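PDB 2HKU: A putative transcriptional regulator from Rhodococcus sp., which probably binds DNA at regulatory sites and controls transcription as a member of the TetR family. Local coordinates for residues Ala74-Ala86 against Lys98-Val111. Sequence-based numbering, arbitrary orientation.
With EDO (1,2-ethanediol), chain D.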
loop_
_atom_site.group_PDB
_atom_site.type_symbol
_atom_site.label_atom_id
_atom_site.label_comp_id
_atom_site.label_asym_id
_atom_site.label_seq_id
_atom_site.Cartn_x
_atom_site.Cartn_y
_atom_site.Cartn_z
ATOM N N ALA A 74 14.315 6.935 -5.428
ATOM C CA ALA A 74 13.081 7.422 -6.095
ATOM C C ALA A 74 12.020 7.944 -5.190
ATOM O O ALA A 74 11.503 9.031 -5.373
ATOM C CB ALA A 74 12.492 6.330 -7.077
ATOM N N VAL A 75 11.618 7.184 -4.179
ATOM C CA VAL A 75 10.626 7.694 -3.280
ATOM C C VAL A 75 11.089 8.875 -2.380
ATOM O O VAL A 75 10.279 9.735 -2.015
ATOM C CB VAL A 75 9.957 6.526 -2.342
ATOM C CG1 VAL A 75 10.925 6.110 -1.153
ATOM C CG2 VAL A 75 8.673 7.029 -1.801
ATOM N N LEU A 76 12.335 8.878 -1.941
ATOM C CA LEU A 76 12.902 10.019 -1.221
ATOM C C LEU A 76 12.890 11.292 -2.069
ATOM O O LEU A 76 12.541 12.378 -1.600
ATOM C CB LEU A 76 14.362 9.686 -0.835
ATOM C CG LEU A 76 14.367 8.666 0.341
ATOM C CD1 LEU A 76 15.769 8.290 0.725
ATOM C CD2 LEU A 76 13.745 9.312 1.463
ATOM N N ARG A 77 13.293 11.119 -3.311
ATOM C CA ARG A 77 13.316 12.256 -4.229
ATOM C C ARG A 77 11.900 12.724 -4.521
ATOM O O ARG A 77 11.565 13.945 -4.455
ATOM C CB ARG A 77 14.131 11.868 -5.465
ATOM C CG ARG A 77 15.656 11.723 -5.127
ATOM C CD ARG A 77 16.529 11.877 -6.388
ATOM N NE ARG A 77 17.967 12.143 -6.044
ATOM C CZ ARG A 77 18.908 11.208 -5.899
ATOM N NH1 ARG A 77 18.620 9.924 -6.053
ATOM N NH2 ARG A 77 20.146 11.556 -5.583
ATOM N N ALA A 78 11.005 11.774 -4.837
ATOM C CA ALA A 78 9.528 12.109 -4.880
ATOM C C ALA A 78 8.967 12.803 -3.681
ATOM O O ALA A 78 8.228 13.766 -3.806
ATOM C CB ALA A 78 8.674 10.854 -5.174
ATOM N N GLY A 79 9.257 12.354 -2.469
ATOM C CA GLY A 79 8.798 13.049 -1.293
ATOM C C GLY A 79 9.395 14.476 -1.199
ATOM O O GLY A 79 8.687 15.416 -0.834
ATOM N N LYS A 80 10.682 14.649 -1.484
ATOM C CA LYS A 80 11.266 16.019 -1.431
ATOM C C LYS A 80 10.671 16.953 -2.504
ATOM O O LYS A 80 10.390 18.116 -2.230
ATOM C CB LYS A 80 12.799 15.963 -1.559
ATOM C CG LYS A 80 13.444 17.332 -1.272
ATOM C CD LYS A 80 14.862 17.343 -1.804
ATOM C CE LYS A 80 15.635 18.591 -1.246
ATOM N NZ LYS A 80 15.230 19.817 -2.049
ATOM N N ARG A 81 10.486 16.429 -3.716
ATOM C CA ARG A 81 9.836 17.184 -4.799
ATOM C C ARG A 81 8.452 17.658 -4.427
ATOM O O ARG A 81 8.114 18.854 -4.645
ATOM C CB ARG A 81 9.877 16.392 -6.106
ATOM C CG ARG A 81 8.987 16.898 -7.249
ATOM C CD ARG A 81 9.451 18.301 -7.776
ATOM N NE ARG A 81 10.895 18.385 -7.906
ATOM C CZ ARG A 81 11.621 19.513 -7.796
ATOM N NH1 ARG A 81 11.047 20.684 -7.509
ATOM N NH2 ARG A 81 12.940 19.446 -7.935
ATOM N N ALA A 82 7.654 16.796 -3.760
ATOM C CA ALA A 82 6.355 17.161 -3.288
ATOM C C ALA A 82 6.424 18.279 -2.255
ATOM O O ALA A 82 5.653 19.240 -2.342
ATOM C CB ALA A 82 5.549 15.889 -2.665
ATOM N N GLU A 83 7.296 18.135 -1.253
ATOM C CA GLU A 83 7.477 19.126 -0.213
ATOM C C GLU A 83 7.993 20.479 -0.852
ATOM O O GLU A 83 7.589 21.580 -0.444
ATOM C CB GLU A 83 8.485 18.605 0.815
ATOM C CG GLU A 83 7.869 17.398 1.523
ATOM C CD GLU A 83 8.777 16.725 2.560
ATOM O OE1 GLU A 83 10.014 16.962 2.547
ATOM O OE2 GLU A 83 8.195 15.978 3.378
ATOM N N ASP A 84 8.783 20.341 -1.891
ATOM C CA ASP A 84 9.426 21.491 -2.484
ATOM C C ASP A 84 8.383 22.268 -3.225
ATOM O O ASP A 84 8.267 23.472 -2.993
ATOM C CB ASP A 84 10.559 21.041 -3.377
ATOM C CG ASP A 84 11.846 20.930 -2.640
ATOM O OD1 ASP A 84 11.925 21.439 -1.497
ATOM O OD2 ASP A 84 12.799 20.387 -3.220
ATOM N N ASP A 85 7.587 21.552 -4.029
ATOM C CA ASP A 85 6.504 22.116 -4.853
ATOM C C ASP A 85 5.422 22.655 -3.970
ATOM O O ASP A 85 4.814 23.676 -4.317
ATOM C CB ASP A 85 5.947 21.164 -5.998
ATOM C CG ASP A 85 6.972 20.890 -7.139
ATOM O OD1 ASP A 85 8.169 21.250 -6.981
ATOM O OD2 ASP A 85 6.626 20.251 -8.207
ATOM N N ALA A 86 5.202 22.059 -2.792
ATOM C CA ALA A 86 4.279 22.600 -1.788
ATOM C C ALA A 86 4.694 23.866 -1.096
ATOM O O ALA A 86 3.834 24.632 -0.631
ATOM C CB ALA A 86 3.993 21.558 -0.704
ATOM N N LYS A 98 -0.949 20.692 -3.353
ATOM C CA LYS A 98 0.262 20.595 -4.086
ATOM C C LYS A 98 1.082 19.366 -3.560
ATOM O O LYS A 98 1.601 18.617 -4.308
ATOM C CB LYS A 98 1.038 21.897 -3.856
ATOM C CG LYS A 98 0.839 22.983 -4.970
ATOM C CD LYS A 98 1.249 24.409 -4.372
ATOM C CE LYS A 98 0.753 25.554 -5.332
ATOM N NZ LYS A 98 1.247 25.261 -6.657
ATOM N N LEU A 99 1.221 19.237 -2.272
ATOM C CA LEU A 99 2.056 18.147 -1.761
ATOM C C LEU A 99 1.409 16.799 -2.174
ATOM O O LEU A 99 2.021 16.022 -2.830
ATOM C CB LEU A 99 2.268 18.318 -0.285
ATOM C CG LEU A 99 3.439 17.529 0.366
ATOM C CD1 LEU A 99 3.756 18.167 1.724
ATOM C CD2 LEU A 99 3.028 16.074 0.569
ATOM N N VAL A 100 0.127 16.628 -1.897
ATOM C CA VAL A 100 -0.626 15.356 -2.192
ATOM C C VAL A 100 -0.756 15.115 -3.648
ATOM O O VAL A 100 -0.446 14.044 -4.174
ATOM C CB VAL A 100 -2.015 15.410 -1.460
ATOM C CG1 VAL A 100 -2.845 14.198 -1.751
ATOM C CG2 VAL A 100 -1.792 15.550 -0.002
ATOM N N GLY A 101 -1.149 16.163 -4.392
ATOM C CA GLY A 101 -1.129 16.059 -5.848
ATOM C C GLY A 101 0.167 15.647 -6.460
ATOM O O GLY A 101 0.163 14.958 -7.472
ATOM N N SER A 102 1.302 16.063 -5.896
ATOM C CA SER A 102 2.621 15.609 -6.427
ATOM C C SER A 102 2.884 14.120 -6.202
ATOM O O SER A 102 3.254 13.358 -7.125
ATOM C CB SER A 102 3.791 16.370 -5.728
ATOM O OG SER A 102 5.013 16.125 -6.426
ATOM N N LEU A 103 2.735 13.707 -4.950
ATOM C CA LEU A 103 2.949 12.263 -4.616
ATOM C C LEU A 103 1.971 11.367 -5.383
ATOM O O LEU A 103 2.363 10.367 -5.835
ATOM C CB LEU A 103 2.810 12.044 -3.098
ATOM C CG LEU A 103 3.921 12.714 -2.285
ATOM C CD1 LEU A 103 3.533 12.523 -0.873
ATOM C CD2 LEU A 103 5.353 12.120 -2.665
ATOM N N LEU A 104 0.697 11.760 -5.531
ATOM C CA LEU A 104 -0.304 10.882 -6.155
ATOM C C LEU A 104 -0.271 10.953 -7.646
ATOM O O LEU A 104 -0.717 10.028 -8.348
ATOM C CB LEU A 104 -1.719 11.148 -5.622
ATOM C CG LEU A 104 -1.855 10.857 -4.122
ATOM C CD1 LEU A 104 -3.252 11.129 -3.559
ATOM C CD2 LEU A 104 -1.462 9.407 -3.819
ATOM N N GLY A 105 0.295 12.045 -8.170
ATOM C CA GLY A 105 0.399 12.178 -9.607
ATOM C C GLY A 105 1.766 11.957 -10.186
ATOM O O GLY A 105 2.143 10.816 -10.479
ATOM N N PRO A 106 2.559 13.048 -10.390
ATOM C CA PRO A 106 3.824 12.695 -10.968
ATOM C C PRO A 106 4.759 11.811 -10.087
ATOM O O PRO A 106 5.635 11.182 -10.621
ATOM C CB PRO A 106 4.497 14.069 -11.268
ATOM C CG PRO A 106 3.812 15.002 -10.426
ATOM C CD PRO A 106 2.431 14.502 -10.150
ATOM N N GLY A 107 4.627 11.834 -8.770
ATOM C CA GLY A 107 5.556 11.015 -7.901
ATOM C C GLY A 107 5.022 9.570 -7.736
ATOM O O GLY A 107 5.627 8.757 -7.034
ATOM N N ALA A 108 3.885 9.250 -8.373
ATOM C CA ALA A 108 3.233 7.940 -8.083
ATOM C C ALA A 108 4.092 6.759 -8.536
ATOM O O ALA A 108 4.315 5.836 -7.751
ATOM C CB ALA A 108 1.751 7.885 -8.638
ATOM N N PRO A 109 4.650 6.762 -9.768
ATOM C CA PRO A 109 5.552 5.652 -10.138
ATOM C C PRO A 109 6.755 5.419 -9.172
ATOM O O PRO A 109 7.186 4.259 -8.990
ATOM C CB PRO A 109 6.059 6.074 -11.542
ATOM C CG PRO A 109 4.979 6.836 -12.059
ATOM C CD PRO A 109 4.478 7.673 -10.917
ATOM N N SER A 110 7.320 6.509 -8.585
ATOM C CA SER A 110 8.357 6.377 -7.541
ATOM C C SER A 110 7.851 5.731 -6.247
ATOM O O SER A 110 8.501 4.839 -5.730
ATOM C CB SER A 110 8.964 7.797 -7.281
ATOM O OG SER A 110 9.643 8.205 -8.464
ATOM N N VAL A 111 6.698 6.180 -5.717
ATOM C CA VAL A 111 6.056 5.522 -4.540
ATOM C C VAL A 111 5.763 4.048 -4.896
ATOM O O VAL A 111 5.926 3.116 -4.069
ATOM C CB VAL A 111 4.732 6.202 -4.146
ATOM C CG1 VAL A 111 4.059 5.507 -2.950
ATOM C CG2 VAL A 111 4.954 7.687 -3.838
HETATM C C1 EDO D . 4.844 15.078 3.928
HETATM O O1 EDO D . 5.711 16.230 4.142
HETATM C C2 EDO D . 5.651 14.236 2.969
HETATM O O2 EDO D . 6.646 13.600 3.813
HETATM O O HOH W 1 11.538 9.953 -7.820
HETATM O O HOH W 2 6.636 13.616 -6.173
HETATM O O HOH W 3 5.388 17.746 -8.383
#
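In the helical body that TetR-family regulators generally use for ligand binding, where helix 63-87 leads on from the DNA-binding part, A82 packs against L99, S102 and L103 of helix 92-104, illustrating how small residues let two helices pack closely. Helix segments 74-86 and 98-104 run roughly antiparallel (149°), their axes approaching to 7.8 Å. The methyl A82 CB fits among three neighbours, 3.6 Å from S102 CB, 3.6 Å from L103 CG and 3.5 Å from L99 O. One turn on, A86 CB rests on L99 CB; one turn back, L103 CD2 reaches A78 O and the bare backbone of G79.

After the type I turn G105-A108, helix 108-120 carries the seam onward: S110 CB lies 3.7 Å from A78 CB, while V75 and V111 meet by their CG2 methyls. V111 in turn packs on F173 and V176 of helix 161-181.

E83 OE2 accepts hydrogen bonds from both hydroxyls of an ethanediol, probably a crystallisation additive, which L99 also touches and W169, S141 and L146 help hold.

No direct hydrogen bond crosses; water does the polar work. With S102 OG anti to the backbone N (chi1 -168°), two waters hydrogen-bond to it; one donates to A78 O, the other to D85 OD2. D85 OD1 forms a salt bridge with R81 NH1, lying at the edge of the guanidinium and in its plane. At the far end a third water links S110 OG, at 2.7 Å, to A74 O, to which it donates at 2.6 Å.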